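Local coordinates for protein lipase (Rhizopus chinensis, PDB 6A0W) that is a class 3 lipase, probably hydrolysing the ester bonds of lipid substrates such as triacylglycerols, at residues I103-R108 / K148-V153; A51-C56 / N91-R96; T125-V130 / A178-M183. All coordinates share one frame; numbering follows the deposited sequence.

Contact 1: I103-R108 / K148-V153; sequences IYVTFR and KDYFPV
Val-105 and Phe-107, two positions apart on strand 102-108, both point at the ring of Tyr-150, which descends from helix 137-160 onto the sheet. Val-105 is the first of the pair in sequence and touches with a single branch. CG1 stands anti to the backbone N (chi1 -178°), which carries it to 3.8 Å from Tyr-150 CD1, and it is almost as near CE1, approaching obliquely to the ring plane. At Phe-107 the contact becomes aromatic. Its ring extends away from the sheet with the far corner leading, and Phe-107 CZ comes to 4.0 Å from Tyr-150 CE2, with CD2 equally near. CZ sits 4.0 Å above the tyrosine plane, displaced toward the rim rather than over the middle. The ring planes meet at 89° and the centroids lie 5.5 Å apart, a T-shaped stack in which Phe-107 supplies the edge and Tyr-150 the face. Both strand residues approach from the same side of the tyrosine plane, Val-105 obliquely beside CD1 and CE1, Phe-107 over the face near CD2 and CE2. Tyr-150 presents itself this way with a chi1 of 93°, well past a staggered setting. Its hydroxyl is hydrogen-bonded to the hydroxyl of Tyr-143, and Ala-181 of helix 173-188 packs against both aromatic residues. Strand 102-108 runs parallel to its neighbour 165-171, and helix 137-160 lies in the connection between them, a beta-alpha-beta crossover within the alpha/beta-hydrolase fold. Chemically the interface is apolar: no hydrogen bond joins the two segments, and all three touching residues are buried. The slightly positive C-H edge of Phe-107 meets the electron-rich face of Tyr-150, which implies a modest directional preference added to dispersion and the exclusion of water.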
loop_
_atom_site.group_PDB
_atom_site.type_symbol
_atom_site.label_atom_id
_atom_site.label_comp_id
_atom_site.label_asym_id
_atom_site.label_seq_id
_atom_site.Cartn_x
_atom_site.Cartn_y
_atom_site.Cartn_z
ATOM N N ILE A 103 9.743 8.515 10.658
ATOM C CA ILE A 103 9.958 7.096 11.023
ATOM C C ILE A 103 9.166 6.300 9.988
ATOM O O ILE A 103 7.959 6.483 9.911
ATOM C CB ILE A 103 9.480 6.787 12.448
ATOM C CG1 ILE A 103 10.243 7.601 13.492
ATOM C CG2 ILE A 103 9.572 5.302 12.707
ATOM C CD1 ILE A 103 9.502 7.794 14.774
ATOM N N TYR A 104 9.823 5.483 9.215
ATOM C CA TYR A 104 9.128 4.714 8.163
ATOM C C TYR A 104 8.848 3.294 8.644
ATOM O O TYR A 104 9.707 2.682 9.222
ATOM C CB TYR A 104 10.004 4.598 6.919
ATOM C CG TYR A 104 10.323 5.874 6.188
ATOM C CD1 TYR A 104 11.434 6.622 6.506
ATOM C CD2 TYR A 104 9.528 6.310 5.151
ATOM C CE1 TYR A 104 11.741 7.776 5.818
ATOM C CE2 TYR A 104 9.811 7.467 4.457
ATOM C CZ TYR A 104 10.930 8.197 4.787
ATOM O OH TYR A 104 11.206 9.337 4.105
ATOM N N VAL A 105 7.652 2.841 8.409
ATOM C CA VAL A 105 7.247 1.443 8.670
ATOM C C VAL A 105 6.917 0.906 7.283
ATOM O O VAL A 105 5.982 1.395 6.711
ATOM C CB VAL A 105 6.049 1.345 9.627
ATOM C CG1 VAL A 105 5.701 -0.098 9.892
ATOM C CG2 VAL A 105 6.320 2.070 10.929
ATOM N N THR A 106 7.673 -0.028 6.774
ATOM C CA THR A 106 7.465 -0.515 5.390
ATOM C C THR A 106 7.200 -2.020 5.367
ATOM O O THR A 106 7.895 -2.729 6.065
ATOM C CB THR A 106 8.690 -0.170 4.531
ATOM O OG1 THR A 106 8.982 1.216 4.635
ATOM C CG2 THR A 106 8.515 -0.547 3.083
ATOM N N PHE A 107 6.272 -2.471 4.545
ATOM C CA PHE A 107 5.962 -3.915 4.447
ATOM C C PHE A 107 5.891 -4.391 2.995
ATOM O O PHE A 107 5.704 -3.618 2.073
ATOM C CB PHE A 107 4.585 -4.228 5.028
ATOM C CG PHE A 107 4.365 -3.828 6.461
ATOM C CD1 PHE A 107 3.896 -2.568 6.783
ATOM C CD2 PHE A 107 4.611 -4.716 7.486
ATOM C CE1 PHE A 107 3.678 -2.206 8.098
ATOM C CE2 PHE A 107 4.398 -4.350 8.799
ATOM C CZ PHE A 107 3.927 -3.099 9.100
ATOM N N ARG A 108 6.316 -5.839 2.778
ATOM C CA ARG A 108 5.771 -6.466 1.559
ATOM C C ARG A 108 5.134 -7.798 1.940
ATOM O O ARG A 108 5.551 -8.388 2.923
ATOM C CB ARG A 108 6.863 -6.668 0.506
ATOM C CG ARG A 108 7.947 -7.650 0.917
ATOM C CD ARG A 108 9.057 -7.815 -0.108
ATOM N NE ARG A 108 10.061 -8.785 0.322
ATOM C CZ ARG A 108 9.985 -10.087 0.088
ATOM N NH1 ARG A 108 8.952 -10.586 -0.578
ATOM N NH2 ARG A 108 10.945 -10.897 0.517
ATOM N N LYS A 148 4.214 -8.141 16.406
ATOM C CA LYS A 148 5.100 -8.335 17.557
ATOM C C LYS A 148 6.465 -7.800 17.236
ATOM O O LYS A 148 7.195 -7.385 18.127
ATOM C CB LYS A 148 5.257 -9.836 17.839
ATOM C CG LYS A 148 3.933 -10.498 18.171
ATOM C CD LYS A 148 3.983 -12.003 17.976
ATOM C CE LYS A 148 2.840 -12.680 18.718
ATOM N NZ LYS A 148 2.831 -14.133 18.406
ATOM N N ASP A 149 6.861 -7.900 15.970
ATOM C CA ASP A 149 8.198 -7.480 15.574
ATOM C C ASP A 149 8.283 -5.960 15.483
ATOM O O ASP A 149 9.332 -5.383 15.747
ATOM C CB ASP A 149 8.555 -8.095 14.204
ATOM C CG ASP A 149 8.446 -9.598 14.196
ATOM O OD1 ASP A 149 8.806 -10.161 15.250
ATOM O OD2 ASP A 149 8.026 -10.194 13.165
ATOM N N TYR A 150 7.285 -5.310 14.887
ATOM C CA TYR A 150 7.488 -3.883 14.564
ATOM C C TYR A 150 6.928 -2.868 15.581
ATOM O O TYR A 150 7.466 -1.777 15.686
ATOM C CB TYR A 150 6.982 -3.546 13.138
ATOM C CG TYR A 150 5.581 -3.067 13.107
ATOM C CD1 TYR A 150 5.290 -1.732 13.278
ATOM C CD2 TYR A 150 4.538 -3.945 12.997
ATOM C CE1 TYR A 150 3.990 -1.298 13.355
ATOM C CE2 TYR A 150 3.230 -3.502 13.049
ATOM C CZ TYR A 150 2.961 -2.181 13.243
ATOM O OH TYR A 150 1.637 -1.741 13.353
ATOM N N PHE A 151 5.785 -3.176 16.192
ATOM C CA PHE A 151 5.071 -2.230 17.034
ATOM C C PHE A 151 5.929 -1.652 18.161
ATOM O O PHE A 151 6.011 -0.423 18.287
ATOM C CB PHE A 151 3.805 -2.879 17.591
ATOM C CG PHE A 151 2.798 -1.882 18.112
ATOM C CD1 PHE A 151 1.870 -1.319 17.269
ATOM C CD2 PHE A 151 2.822 -1.476 19.434
ATOM C CE1 PHE A 151 1.033 -0.325 17.697
ATOM C CE2 PHE A 151 1.978 -0.479 19.884
ATOM C CZ PHE A 151 1.074 0.086 19.014
ATOM N N PRO A 152 6.673 -2.507 18.907
ATOM C CA PRO A 152 7.491 -1.950 20.022
ATOM C C PRO A 152 8.551 -1.016 19.518
ATOM O O PRO A 152 8.905 -0.059 20.188
ATOM C CB PRO A 152 8.170 -3.174 20.654
ATOM C CG PRO A 152 7.572 -4.376 19.965
ATOM C CD PRO A 152 6.492 -3.967 19.030
ATOM N N VAL A 153 9.096 -1.335 18.348
ATOM C CA VAL A 153 10.149 -0.532 17.753
ATOM C C VAL A 153 9.629 0.836 17.313
ATOM O O VAL A 153 10.305 1.834 17.537
ATOM C CB VAL A 153 10.768 -1.254 16.540
ATOM C CG1 VAL A 153 11.924 -0.440 15.982
ATOM C CG2 VAL A 153 11.252 -2.640 16.966
#

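Contact 2: A51-C56 / N91-R96; sequences AATAYC and NGFILR
The hydroxyl OG1 of Thr-53 is hydrogen-bonded to the carbonyl O of Val-50, one turn back, and the same oxygen faces the edge of the Phe-93 ring. Thr-53 OG1 lies 3.2 Å from Phe-93 CZ and 3.4 Å from CE2, close to the plane of the ring, a geometry consistent with a weak C-H···O contact to the ring's slightly positive rim. With chi1 at 62°, OG1 is tucked between the backbone N and the carbonyl carbon of its own residue, so that one atom can serve the bond backward along the chain and the contact across to the strand. Ala-54 adds to the same edge: its CA stands 4.0 Å from Phe-93 CE2, and its methyl CB is 4.2 Å from that carbon. Phe-93 thus meets the 51-56 segment with its rim, while its side chain crosses that of Thr-53 at about a right angle. Phe-93 leaves strand 90-97 on the side facing the segment, and a chi1 of 65° sets CG between its own backbone N and carbonyl carbon. The indole of Trp-65 meets the phenylalanine ring, the planes inclined at about 65°, and also touches Thr-53. The two touching residues also open a type I beta turn from Thr-53 to Cys-56, closed by a bond of 3.0 Å from Cys-56 N to Thr-53 O. That turn brings Cys-56 to its disulfide with Cys-295, and places Tyr-55 where its hydroxyl bonds ND1 of His-171. No hydrogen bond connects the two segments themselves. The arrangement is the C-terminal part of helix 38-53, with the turn at Thr-53 to Cys-56, laid against one face of the central mixed sheet of an alpha/beta-hydrolase fold.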
loop_
_atom_site.group_PDB
_atom_site.type_symbol
_atom_site.label_atom_id
_atom_site.label_comp_id
_atom_site.label_asym_id
_atom_site.label_seq_id
_atom_site.Cartn_x
_atom_site.Cartn_y
_atom_site.Cartn_z
ATOM N N ALA A 51 8.641 1.932 -0.500
ATOM C CA ALA A 51 7.989 0.665 -0.588
ATOM C C ALA A 51 8.725 -0.328 -1.453
ATOM O O ALA A 51 8.798 -1.534 -1.115
ATOM C CB ALA A 51 6.583 0.848 -1.100
ATOM N N ALA A 52 9.342 0.177 -2.524
ATOM C CA ALA A 52 10.087 -0.701 -3.431
ATOM C C ALA A 52 11.290 -1.338 -2.802
ATOM O O ALA A 52 11.723 -2.409 -3.247
ATOM C CB ALA A 52 10.513 0.065 -4.706
ATOM N N THR A 53 11.897 -0.661 -1.832
ATOM C CA THR A 53 13.108 -1.170 -1.214
ATOM C C THR A 53 12.835 -2.453 -0.418
ATOM O O THR A 53 13.750 -3.211 -0.139
ATOM C CB THR A 53 13.747 -0.159 -0.251
ATOM O OG1 THR A 53 12.845 0.133 0.827
ATOM C CG2 THR A 53 14.120 1.121 -0.999
ATOM N N ALA A 54 11.577 -2.731 -0.104
ATOM C CA ALA A 54 11.300 -3.875 0.733
ATOM C C ALA A 54 11.579 -5.173 0.001
ATOM O O ALA A 54 11.679 -6.235 0.631
ATOM C CB ALA A 54 9.868 -3.848 1.201
ATOM N N TYR A 55 11.597 -5.107 -1.333
ATOM C CA TYR A 55 11.845 -6.297 -2.136
ATOM C C TYR A 55 13.316 -6.534 -2.340
ATOM O O TYR A 55 13.683 -7.503 -2.997
ATOM C CB TYR A 55 11.139 -6.204 -3.474
ATOM C CG TYR A 55 9.651 -6.155 -3.391
ATOM C CD1 TYR A 55 8.902 -7.331 -3.334
ATOM C CD2 TYR A 55 8.965 -4.954 -3.436
ATOM C CE1 TYR A 55 7.521 -7.316 -3.246
ATOM C CE2 TYR A 55 7.562 -4.937 -3.440
ATOM C CZ TYR A 55 6.853 -6.109 -3.327
ATOM O OH TYR A 55 5.488 -6.082 -3.224
ATOM N N CYS A 56 14.160 -5.624 -1.864
ATOM C CA CYS A 56 15.590 -5.825 -1.935
ATOM C C CYS A 56 16.094 -6.757 -0.801
ATOM O O CYS A 56 15.994 -6.423 0.378
ATOM C CB CYS A 56 16.300 -4.469 -1.854
ATOM S SG CYS A 56 15.809 -3.244 -3.092
ATOM N N ASN A 91 7.355 -9.471 4.963
ATOM C CA ASN A 91 8.625 -8.916 5.366
ATOM C C ASN A 91 8.428 -7.418 5.576
ATOM O O ASN A 91 7.527 -6.824 5.009
ATOM C CB ASN A 91 9.672 -9.137 4.270
ATOM C CG ASN A 91 9.947 -10.616 3.982
ATOM O OD1 ASN A 91 10.921 -11.136 4.498
ATOM N ND2 ASN A 91 9.148 -11.264 3.112
ATOM N N GLY A 92 9.308 -6.791 6.343
ATOM C CA GLY A 92 9.236 -5.368 6.536
ATOM C C GLY A 92 10.389 -4.843 7.339
ATOM O O GLY A 92 11.298 -5.582 7.752
ATOM N N PHE A 93 10.354 -3.540 7.520
ATOM C CA PHE A 93 11.387 -2.848 8.222
ATOM C C PHE A 93 10.881 -1.555 8.833
ATOM O O PHE A 93 9.853 -1.028 8.426
ATOM C CB PHE A 93 12.589 -2.582 7.308
ATOM C CG PHE A 93 12.318 -1.656 6.149
ATOM C CD1 PHE A 93 12.449 -0.282 6.302
ATOM C CD2 PHE A 93 12.217 -2.158 4.863
ATOM C CE1 PHE A 93 12.258 0.566 5.222
ATOM C CE2 PHE A 93 12.061 -1.317 3.765
ATOM C CZ PHE A 93 12.107 0.053 3.944
ATOM N N ILE A 94 11.686 -1.016 9.751
ATOM C CA ILE A 94 11.493 0.287 10.305
ATOM C C ILE A 94 12.791 0.991 9.957
ATOM O O ILE A 94 13.874 0.473 10.229
ATOM C CB ILE A 94 11.422 0.252 11.855
ATOM C CG1 ILE A 94 10.313 -0.673 12.363
ATOM C CG2 ILE A 94 11.339 1.655 12.417
ATOM C CD1 ILE A 94 8.996 -0.401 11.740
ATOM N N LEU A 95 12.658 2.236 9.546
ATOM C CA LEU A 95 13.754 3.061 9.100
ATOM C C LEU A 95 13.510 4.474 9.618
ATOM O O LEU A 95 12.388 4.977 9.600
ATOM C CB LEU A 95 13.774 3.077 7.568
ATOM C CG LEU A 95 14.842 3.936 6.888
ATOM C CD1 LEU A 95 16.088 3.072 6.724
ATOM C CD2 LEU A 95 14.306 4.371 5.525
ATOM N N ARG A 96 14.578 5.146 10.025
ATOM C CA ARG A 96 14.472 6.519 10.442
ATOM C C ARG A 96 15.347 7.412 9.555
ATOM O O ARG A 96 16.521 7.089 9.276
ATOM C CB ARG A 96 14.887 6.664 11.908
ATOM C CG ARG A 96 14.518 8.021 12.471
ATOM C CD ARG A 96 14.941 8.196 13.931
ATOM N NE ARG A 96 16.335 8.565 13.995
ATOM C CZ ARG A 96 17.350 7.743 14.266
ATOM N NH1 ARG A 96 17.157 6.530 14.760
ATOM N NH2 ARG A 96 18.584 8.191 14.094
#

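Contact 3: T125-V130 / A178-M183; sequences TDYSPV and ALLAGM
Leu-180 and Met-183 of helix 173-188 receive the aromatic side chain of Tyr-127. This helix follows the probable nucleophile elbow of the alpha/beta-hydrolase fold, and Tyr-127 reaches it from the chain just beyond the short strand 124-126. Leu-180 is met first along the helix. One methyl does the touching, CD2 standing 4.2 Å from Tyr-127 CE1 and approaching the ring obliquely. The same residue takes part through its backbone: a water donates a hydrogen bond of 2.9 Å to Leu-180 O and is bonded, at 2.6 Å, to Tyr-127 OH. It lies in the plane of the phenol ring, at its edge, and links the two segments. Three residues on, Met-183 meets the phenol oxygen with the base of its side chain, while the thioether, bent at chi2 and chi3, leads away toward helix 210-218. Tyr-127 reaches this far because CG is anti to the backbone N (chi1 -171°), and its hydroxyl is further held by a hydrogen bond with NE2 of Gln-187. A type I beta turn from Tyr-127 to Val-130 folds Pro-129 back over one face of the ring, its CD 3.8 Å above the centre. At the far end of the phenol, Tyr-127 OH comes to 3.4 Å from Met-183 CB.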
loop_
_atom_site.group_PDB
_atom_site.type_symbol
_atom_site.label_atom_id
_atom_site.label_comp_id
_atom_site.label_asym_id
_atom_site.label_seq_id
_atom_site.Cartn_x
_atom_site.Cartn_y
_atom_site.Cartn_z
ATOM N N THR A 125 -12.213 -12.647 8.174
ATOM C CA THR A 125 -12.211 -12.844 9.608
ATOM C C THR A 125 -12.786 -11.555 10.194
ATOM O O THR A 125 -12.624 -10.502 9.592
ATOM C CB THR A 125 -10.777 -12.916 10.161
ATOM O OG1 THR A 125 -10.044 -13.918 9.474
ATOM C CG2 THR A 125 -10.783 -13.240 11.658
ATOM N N ASP A 126 -13.362 -11.617 11.397
ATOM C CA ASP A 126 -13.798 -10.427 12.104
ATOM C C ASP A 126 -12.626 -9.542 12.443
ATOM O O ASP A 126 -11.588 -10.028 12.868
ATOM C CB ASP A 126 -14.536 -10.770 13.401
ATOM C CG ASP A 126 -15.931 -11.296 13.145
ATOM O OD1 ASP A 126 -16.377 -11.345 11.973
ATOM O OD2 ASP A 126 -16.603 -11.657 14.135
ATOM N N TYR A 127 -12.825 -8.235 12.279
ATOM C CA TYR A 127 -11.872 -7.256 12.716
ATOM C C TYR A 127 -12.196 -6.837 14.141
ATOM O O TYR A 127 -13.113 -6.049 14.413
ATOM C CB TYR A 127 -11.867 -6.079 11.730
ATOM C CG TYR A 127 -10.758 -5.066 11.960
ATOM C CD1 TYR A 127 -9.395 -5.412 11.861
ATOM C CD2 TYR A 127 -11.062 -3.753 12.259
ATOM C CE1 TYR A 127 -8.392 -4.475 12.137
ATOM C CE2 TYR A 127 -10.066 -2.801 12.474
ATOM C CZ TYR A 127 -8.733 -3.138 12.380
ATOM O OH TYR A 127 -7.775 -2.144 12.652
ATOM N N SER A 128 -11.393 -7.307 15.078
ATOM C CA SER A 128 -11.846 -7.303 16.471
ATOM C C SER A 128 -11.944 -5.891 17.080
ATOM O O SER A 128 -12.901 -5.605 17.782
ATOM C CB SER A 128 -11.055 -8.304 17.310
ATOM O OG SER A 128 -9.962 -7.676 17.923
ATOM N N PRO A 129 -11.155 -4.923 16.578
ATOM C CA PRO A 129 -11.320 -3.578 17.138
ATOM C C PRO A 129 -12.643 -2.888 16.822
ATOM O O PRO A 129 -12.942 -1.851 17.424
ATOM C CB PRO A 129 -10.145 -2.796 16.530
ATOM C CG PRO A 129 -9.115 -3.854 16.226
ATOM C CD PRO A 129 -9.890 -5.063 15.828
ATOM N N VAL A 130 -13.403 -3.397 15.861
ATOM C CA VAL A 130 -14.585 -2.708 15.385
ATOM C C VAL A 130 -15.666 -3.702 14.998
ATOM O O VAL A 130 -15.609 -4.353 13.953
ATOM C CB VAL A 130 -14.283 -1.830 14.139
ATOM C CG1 VAL A 130 -15.501 -1.039 13.760
ATOM C CG2 VAL A 130 -13.080 -0.918 14.364
ATOM N N ALA A 178 0.321 -2.323 5.476
ATOM C CA ALA A 178 0.469 -0.905 5.798
ATOM C C ALA A 178 -0.805 -0.332 6.430
ATOM O O ALA A 178 -0.737 0.369 7.438
ATOM C CB ALA A 178 0.851 -0.099 4.545
ATOM N N LEU A 179 -1.948 -0.618 5.812
ATOM C CA LEU A 179 -3.217 -0.066 6.253
ATOM C C LEU A 179 -3.572 -0.658 7.641
ATOM O O LEU A 179 -3.911 0.067 8.569
ATOM C CB LEU A 179 -4.302 -0.478 5.267
ATOM C CG LEU A 179 -5.710 -0.074 5.658
ATOM C CD1 LEU A 179 -5.772 1.435 5.846
ATOM C CD2 LEU A 179 -6.706 -0.516 4.594
ATOM N N LEU A 180 -3.336 -1.956 7.800
ATOM C CA LEU A 180 -3.616 -2.619 9.092
ATOM C C LEU A 180 -2.689 -2.109 10.183
ATOM O O LEU A 180 -3.155 -1.709 11.264
ATOM C CB LEU A 180 -3.544 -4.139 8.943
ATOM C CG LEU A 180 -4.625 -4.802 8.069
ATOM C CD1 LEU A 180 -4.342 -6.292 7.830
ATOM C CD2 LEU A 180 -6.005 -4.638 8.672
ATOM N N ALA A 181 -1.445 -1.848 9.811
ATOM C CA ALA A 181 -0.533 -1.262 10.757
ATOM C C ALA A 181 -0.982 0.140 11.133
ATOM O O ALA A 181 -0.832 0.566 12.291
ATOM C CB ALA A 181 0.886 -1.220 10.204
ATOM N N GLY A 182 -1.366 0.922 10.128
ATOM C CA GLY A 182 -1.752 2.300 10.408
ATOM C C GLY A 182 -2.957 2.356 11.354
ATOM O O GLY A 182 -2.990 3.164 12.260
ATOM N N MET A 183 -3.955 1.515 11.117
ATOM C CA MET A 183 -5.105 1.426 12.022
ATOM C C MET A 183 -4.760 0.949 13.467
ATOM O O MET A 183 -5.137 1.613 14.456
ATOM C CB MET A 183 -6.169 0.537 11.392
ATOM C CG MET A 183 -6.790 1.097 10.118
ATOM S SD MET A 183 -7.547 2.706 10.385
ATOM C CE MET A 183 -6.209 3.768 9.866
HETATM O O HOH W 1 -5.378 -3.145 12.348
#

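Overall arrangement
From the N terminus, contact 2 closes first, bringing 91-96 back to 51-56 and setting the 51-56 segment against one side of the sheet. The chain then turns into 103-108, antiparallel to 91-96 and next to it in the sheet, and contact 1 opens there, to close at 148-153 on helix 137-160. Before it does, 125-130 opens contact 3, which closes only at 178-183, so contacts 1 and 3 cross while contact 2 precedes both. Contacts 1 and 3 meet at Ala-181, joining helices 137-160 and 173-188. Contacts 2 and 3 do not touch, their nearest atoms being about 8 Å apart.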